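Local coordinates for protein glucanase (Klebsiella pneumoniae, PDB 5GY3) that probably hydrolyses internal beta-1,4-glucosidic linkages in cellulose, lichenin and cereal beta-glucans, as a family 8 endoglucanase, at residues R45-F48 with D49-W52; R98-K101 with Q102-K106. All coordinates share one frame; numbering follows the deposited sequence.

Interaction 1 of 2, residues R45-F48 with D49-W52; sequences RPAF and DKLW
The carbonyl oxygen of A47 takes the shortest sound polar bond of this first part of helix 45-59, from L51 N to A47 O at 2.8 Å and close to straight at 168°. It is one of four successive i to i+4 bonds, with D49 N, K50 N and W52 N reaching the carbonyls of R45, P46 and F48. P46 suits the first turn, since its missing N-H has no carbonyl to meet there, while its own carbonyl still receives K50 N at 3.0 Å.

The side chains work one turn apart. R45 runs extended from CG to NE and crosses D49 at a slant, the guanidinium and carboxylate planes 57° apart. Its NE makes a long salt bridge to D49 OD2 at 3.9 Å. The stronger ties of the pair lie elsewhere: R45 NH2 pairs with D105, and the hydroxyl of Y108 bonds both R45 NE and D49 OD1. That same D49 OD1 lies at the edge of the F48 ring, in its plane, 3.8 Å from F48 CD1.

F48 holds CG anti to its backbone N (chi1 -177°), which lays the ring beside W52, both side chains pointing the same way, with F48 CE1 4.2 Å from W52 CB. This ring, buried, also meets W103 and Y108 edge-to-face. On another flank K50 bends at chi3 and folds back over the first turn, bringing its CE into contact with P46 O at 3.1 Å.

The D49 carboxylate would thus probably be stabilised as the anion chiefly by the Y108 hydroxyl at OD1, the distant R45 guanidinium adding a modest electrostatic bias, while F48 and L51 supply the apolar side by which the helix joins its neighbours.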
loop_
_atom_site.group_PDB
_atom_site.type_symbol
_atom_site.label_atom_id
_atom_site.label_comp_id
_atom_site.label_asym_id
_atom_site.label_seq_id
_atom_site.Cartn_x
_atom_site.Cartn_y
_atom_site.Cartn_z
ATOM N N ARG A 45 8.072 -3.487 -20.233
ATOM C CA ARG A 45 6.774 -4.017 -20.617
ATOM C C ARG A 45 6.709 -5.542 -20.584
ATOM O O ARG A 45 5.672 -6.095 -20.182
ATOM C CB ARG A 45 6.380 -3.494 -22.001
ATOM C CG ARG A 45 4.908 -3.698 -22.261
ATOM C CD ARG A 45 4.462 -2.970 -23.490
ATOM N NE ARG A 45 3.029 -3.148 -23.693
ATOM C CZ ARG A 45 2.373 -2.699 -24.757
ATOM N NH1 ARG A 45 3.036 -2.062 -25.712
ATOM N NH2 ARG A 45 1.067 -2.902 -24.871
ATOM N N PRO A 46 7.754 -6.273 -21.008
ATOM C CA PRO A 46 7.683 -7.741 -20.862
ATOM C C PRO A 46 7.412 -8.181 -19.430
ATOM O O PRO A 46 6.535 -9.027 -19.205
ATOM C CB PRO A 46 9.055 -8.207 -21.371
ATOM C CG PRO A 46 9.431 -7.166 -22.358
ATOM C CD PRO A 46 8.963 -5.870 -21.755
ATOM N N ALA A 47 8.124 -7.603 -18.456
ATOM C CA ALA A 47 7.902 -7.968 -17.059
ATOM C C ALA A 47 6.507 -7.564 -16.610
ATOM O O ALA A 47 5.821 -8.334 -15.927
ATOM C CB ALA A 47 8.955 -7.316 -16.162
ATOM N N PHE A 48 6.070 -6.354 -16.982
ATOM C CA PHE A 48 4.720 -5.922 -16.630
ATOM C C PHE A 48 3.674 -6.909 -17.138
ATOM O O PHE A 48 2.763 -7.300 -16.399
ATOM C CB PHE A 48 4.438 -4.523 -17.179
ATOM C CG PHE A 48 3.084 -3.996 -16.779
ATOM C CD1 PHE A 48 1.955 -4.314 -17.513
ATOM C CD2 PHE A 48 2.942 -3.200 -15.655
ATOM C CE1 PHE A 48 0.701 -3.862 -17.133
ATOM C CE2 PHE A 48 1.692 -2.743 -15.272
ATOM C CZ PHE A 48 0.573 -3.078 -16.012
ATOM N N ASP A 49 3.774 -7.307 -18.410
ATOM C CA ASP A 49 2.771 -8.211 -18.964
ATOM C C ASP A 49 2.820 -9.581 -18.290
ATOM O O ASP A 49 1.772 -10.212 -18.097
ATOM C CB ASP A 49 2.946 -8.329 -20.485
ATOM C CG ASP A 49 2.420 -7.101 -21.245
ATOM O OD1 ASP A 49 1.552 -6.377 -20.714
ATOM O OD2 ASP A 49 2.857 -6.862 -22.391
ATOM N N LYS A 50 4.017 -10.052 -17.914
ATOM C CA LYS A 50 4.126 -11.314 -17.178
ATOM C C LYS A 50 3.467 -11.201 -15.808
ATOM O O LYS A 50 2.710 -12.085 -15.390
ATOM C CB LYS A 50 5.594 -11.719 -17.010
ATOM C CG LYS A 50 6.261 -12.415 -18.201
ATOM C CD LYS A 50 7.804 -12.491 -18.014
ATOM C CE LYS A 50 8.517 -11.313 -18.706
ATOM N NZ LYS A 50 9.814 -10.828 -18.093
ATOM N N LEU A 51 3.770 -10.117 -15.084
ATOM C CA LEU A 51 3.202 -9.912 -13.755
ATOM C C LEU A 51 1.688 -9.823 -13.823
ATOM O O LEU A 51 0.975 -10.447 -13.026
ATOM C CB LEU A 51 3.774 -8.639 -13.132
ATOM C CG LEU A 51 5.264 -8.606 -12.825
ATOM C CD1 LEU A 51 5.756 -7.170 -12.636
ATOM C CD2 LEU A 51 5.543 -9.440 -11.583
ATOM N N TRP A 52 1.183 -9.048 -14.783
ATOM C CA TRP A 52 -0.257 -8.842 -14.906
ATOM C C TRP A 52 -0.956 -10.109 -15.389
ATOM O O TRP A 52 -2.022 -10.473 -14.873
ATOM C CB TRP A 52 -0.526 -7.659 -15.844
ATOM C CG TRP A 52 -1.963 -7.477 -16.238
ATOM C CD1 TRP A 52 -2.449 -7.285 -17.508
ATOM C CD2 TRP A 52 -3.105 -7.463 -15.367
ATOM N NE1 TRP A 52 -3.820 -7.161 -17.476
ATOM C CE2 TRP A 52 -4.246 -7.270 -16.175
ATOM C CE3 TRP A 52 -3.275 -7.609 -13.984
ATOM C CZ2 TRP A 52 -5.537 -7.212 -15.644
ATOM C CZ3 TRP A 52 -4.555 -7.553 -13.458
ATOM C CH2 TRP A 52 -5.670 -7.361 -14.285
#

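Interaction 2 of 2, residues R98-K101 with Q102-K106; sequences RAQK and QWQDK
A99 and W103 meet one turn apart at the C-terminal end of helix 86-103, in a helical domain of the (alpha/alpha)6 kind expected for family 8 glycosidases. This is the tightly packed part. The methyl of A99 touches the six-membered ring of W103, CB to CZ3 being 3.6 Å, and a side chain this small lets the indole lie close along the helix. W103 has CG beside its backbone N (chi1 -63°), which directs the ring back along the preceding turn. Q102 CG sits 3.5 Å above one face, offset toward the rim, while the indole NE1 bonds N43. At this turn the backbone is still regular: W103 N gives a good bond to A99 O at 3.0 Å.

Past W103 the helix ends. Q104 turns to positive phi, and Q100 O then receives two weak bonds, one from Q104 N at 122° and the other from D105 N. Q100 itself stays snug on this side, its CG resting 3.4 Å from D105 O. D105, at the N-cap of the following helix, has a carboxylate that caps a backbone N there and pairs with R107.

The looser, solvent side carries K101, Q104 and K106, all exposed, and long polar chains suit it. Here the Q104 side chain supplies an N-H to one carbonyl near the helix end, that of K101: bent at chi2 (-69°), its amide curls back on the preceding turn. K101 O lies near the amide plane of Q104, and Q104 NE2 reaches it at 2.9 Å.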
loop_
_atom_site.group_PDB
_atom_site.type_symbol
_atom_site.label_atom_id
_atom_site.label_comp_id
_atom_site.label_asym_id
_atom_site.label_seq_id
_atom_site.Cartn_x
_atom_site.Cartn_y
_atom_site.Cartn_z
ATOM N N ARG A 98 -1.144 3.531 -15.144
ATOM C CA ARG A 98 0.154 4.085 -15.506
ATOM C C ARG A 98 0.753 3.368 -16.712
ATOM O O ARG A 98 1.466 3.990 -17.512
ATOM C CB ARG A 98 1.082 4.033 -14.291
ATOM C CG ARG A 98 0.671 5.067 -13.227
ATOM C CD ARG A 98 1.135 4.715 -11.808
ATOM N NE ARG A 98 2.559 4.938 -11.571
ATOM C CZ ARG A 98 3.082 6.042 -11.032
ATOM N NH1 ARG A 98 2.309 7.058 -10.681
ATOM N NH2 ARG A 98 4.391 6.129 -10.830
ATOM N N ALA A 99 0.449 2.084 -16.879
ATOM C CA ALA A 99 0.926 1.351 -18.046
ATOM C C ALA A 99 0.323 1.897 -19.335
ATOM O O ALA A 99 0.996 1.948 -20.371
ATOM C CB ALA A 99 0.602 -0.134 -17.895
ATOM N N GLN A 100 -0.955 2.289 -19.301
ATOM C CA GLN A 100 -1.562 2.884 -20.489
ATOM C C GLN A 100 -0.797 4.122 -20.923
ATOM O O GLN A 100 -0.554 4.329 -22.118
ATOM C CB GLN A 100 -3.024 3.248 -20.228
ATOM C CG GLN A 100 -3.698 3.924 -21.433
ATOM C CD GLN A 100 -3.481 5.423 -21.467
ATOM O OE1 GLN A 100 -3.551 6.088 -20.436
ATOM N NE2 GLN A 100 -3.197 5.958 -22.653
ATOM N N LYS A 101 -0.445 4.978 -19.967
ATOM C CA LYS A 101 0.266 6.203 -20.310
ATOM C C LYS A 101 1.662 5.896 -20.820
ATOM O O LYS A 101 2.113 6.482 -21.809
ATOM C CB LYS A 101 0.332 7.128 -19.099
ATOM C CG LYS A 101 -1.011 7.700 -18.702
ATOM C CD LYS A 101 -0.936 8.393 -17.352
ATOM C CE LYS A 101 -2.048 9.420 -17.224
ATOM N NZ LYS A 101 -3.302 8.925 -17.851
ATOM N N GLN A 102 2.352 4.965 -20.162
ATOM C CA GLN A 102 3.732 4.663 -20.520
ATOM C C GLN A 102 3.829 4.094 -21.929
ATOM O O GLN A 102 4.673 4.520 -22.725
ATOM C CB GLN A 102 4.321 3.690 -19.502
ATOM C CG GLN A 102 5.723 3.232 -19.832
ATOM C CD GLN A 102 6.748 4.333 -19.658
ATOM O OE1 GLN A 102 6.608 5.199 -18.793
ATOM N NE2 GLN A 102 7.775 4.317 -20.493
ATOM N N TRP A 103 2.975 3.125 -22.258
ATOM C CA TRP A 103 3.092 2.399 -23.515
ATOM C C TRP A 103 1.992 2.733 -24.513
ATOM O O TRP A 103 1.960 2.134 -25.595
ATOM C CB TRP A 103 3.131 0.884 -23.249
ATOM C CG TRP A 103 4.340 0.525 -22.442
ATOM C CD1 TRP A 103 5.646 0.778 -22.769
ATOM C CD2 TRP A 103 4.368 -0.117 -21.155
ATOM N NE1 TRP A 103 6.481 0.326 -21.770
ATOM C CE2 TRP A 103 5.721 -0.223 -20.770
ATOM C CE3 TRP A 103 3.381 -0.623 -20.301
ATOM C CZ2 TRP A 103 6.114 -0.800 -19.557
ATOM C CZ3 TRP A 103 3.779 -1.206 -19.089
ATOM C CH2 TRP A 103 5.131 -1.292 -18.739
ATOM N N GLN A 104 1.107 3.676 -24.181
ATOM C CA GLN A 104 0.093 4.194 -25.101
ATOM C C GLN A 104 -0.800 3.072 -25.628
ATOM O O GLN A 104 -0.993 2.907 -26.833
ATOM C CB GLN A 104 0.755 4.974 -26.240
ATOM C CG GLN A 104 1.453 6.225 -25.753
ATOM C CD GLN A 104 0.469 7.261 -25.270
ATOM O OE1 GLN A 104 -0.394 7.705 -26.028
ATOM N NE2 GLN A 104 0.563 7.627 -23.996
ATOM N N ASP A 105 -1.354 2.296 -24.700
ATOM C CA ASP A 105 -2.211 1.164 -25.027
ATOM C C ASP A 105 -3.446 1.230 -24.140
ATOM O O ASP A 105 -3.361 0.946 -22.939
ATOM C CB ASP A 105 -1.472 -0.159 -24.825
ATOM C CG ASP A 105 -2.223 -1.342 -25.400
ATOM O OD1 ASP A 105 -3.470 -1.300 -25.488
ATOM O OD2 ASP A 105 -1.553 -2.324 -25.765
ATOM N N LYS A 106 -4.591 1.573 -24.743
ATOM C CA LYS A 106 -5.835 1.756 -23.996
ATOM C C LYS A 106 -6.318 0.483 -23.313
ATOM O O LYS A 106 -7.127 0.574 -22.380
ATOM C CB LYS A 106 -6.937 2.271 -24.923
ATOM C CG LYS A 106 -7.405 1.233 -25.947
ATOM C CD LYS A 106 -8.538 1.782 -26.811
ATOM C CE LYS A 106 -8.832 0.848 -27.977
ATOM N NZ LYS A 106 -8.932 -0.576 -27.526
#

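Interactions 1 and 2 come in series along the chain, the first opening helix 45-59 and the second closing helix 86-103 and turning into helix 106-123. Their centres are 13 Å apart, on the same side of the chain's centre, and the two touch directly. R45 NH2 pairs with D105 OD2 at 2.8 Å, F48 CZ packs on A99 CB at 3.5 Å, and the W103 indole lies against R45. The start of one helix is thereby fastened to the end of another, and Y108 of helix 106-123 joins them. The junction lies away from the predicted nucleophile, D87, which belongs to helix 86-103.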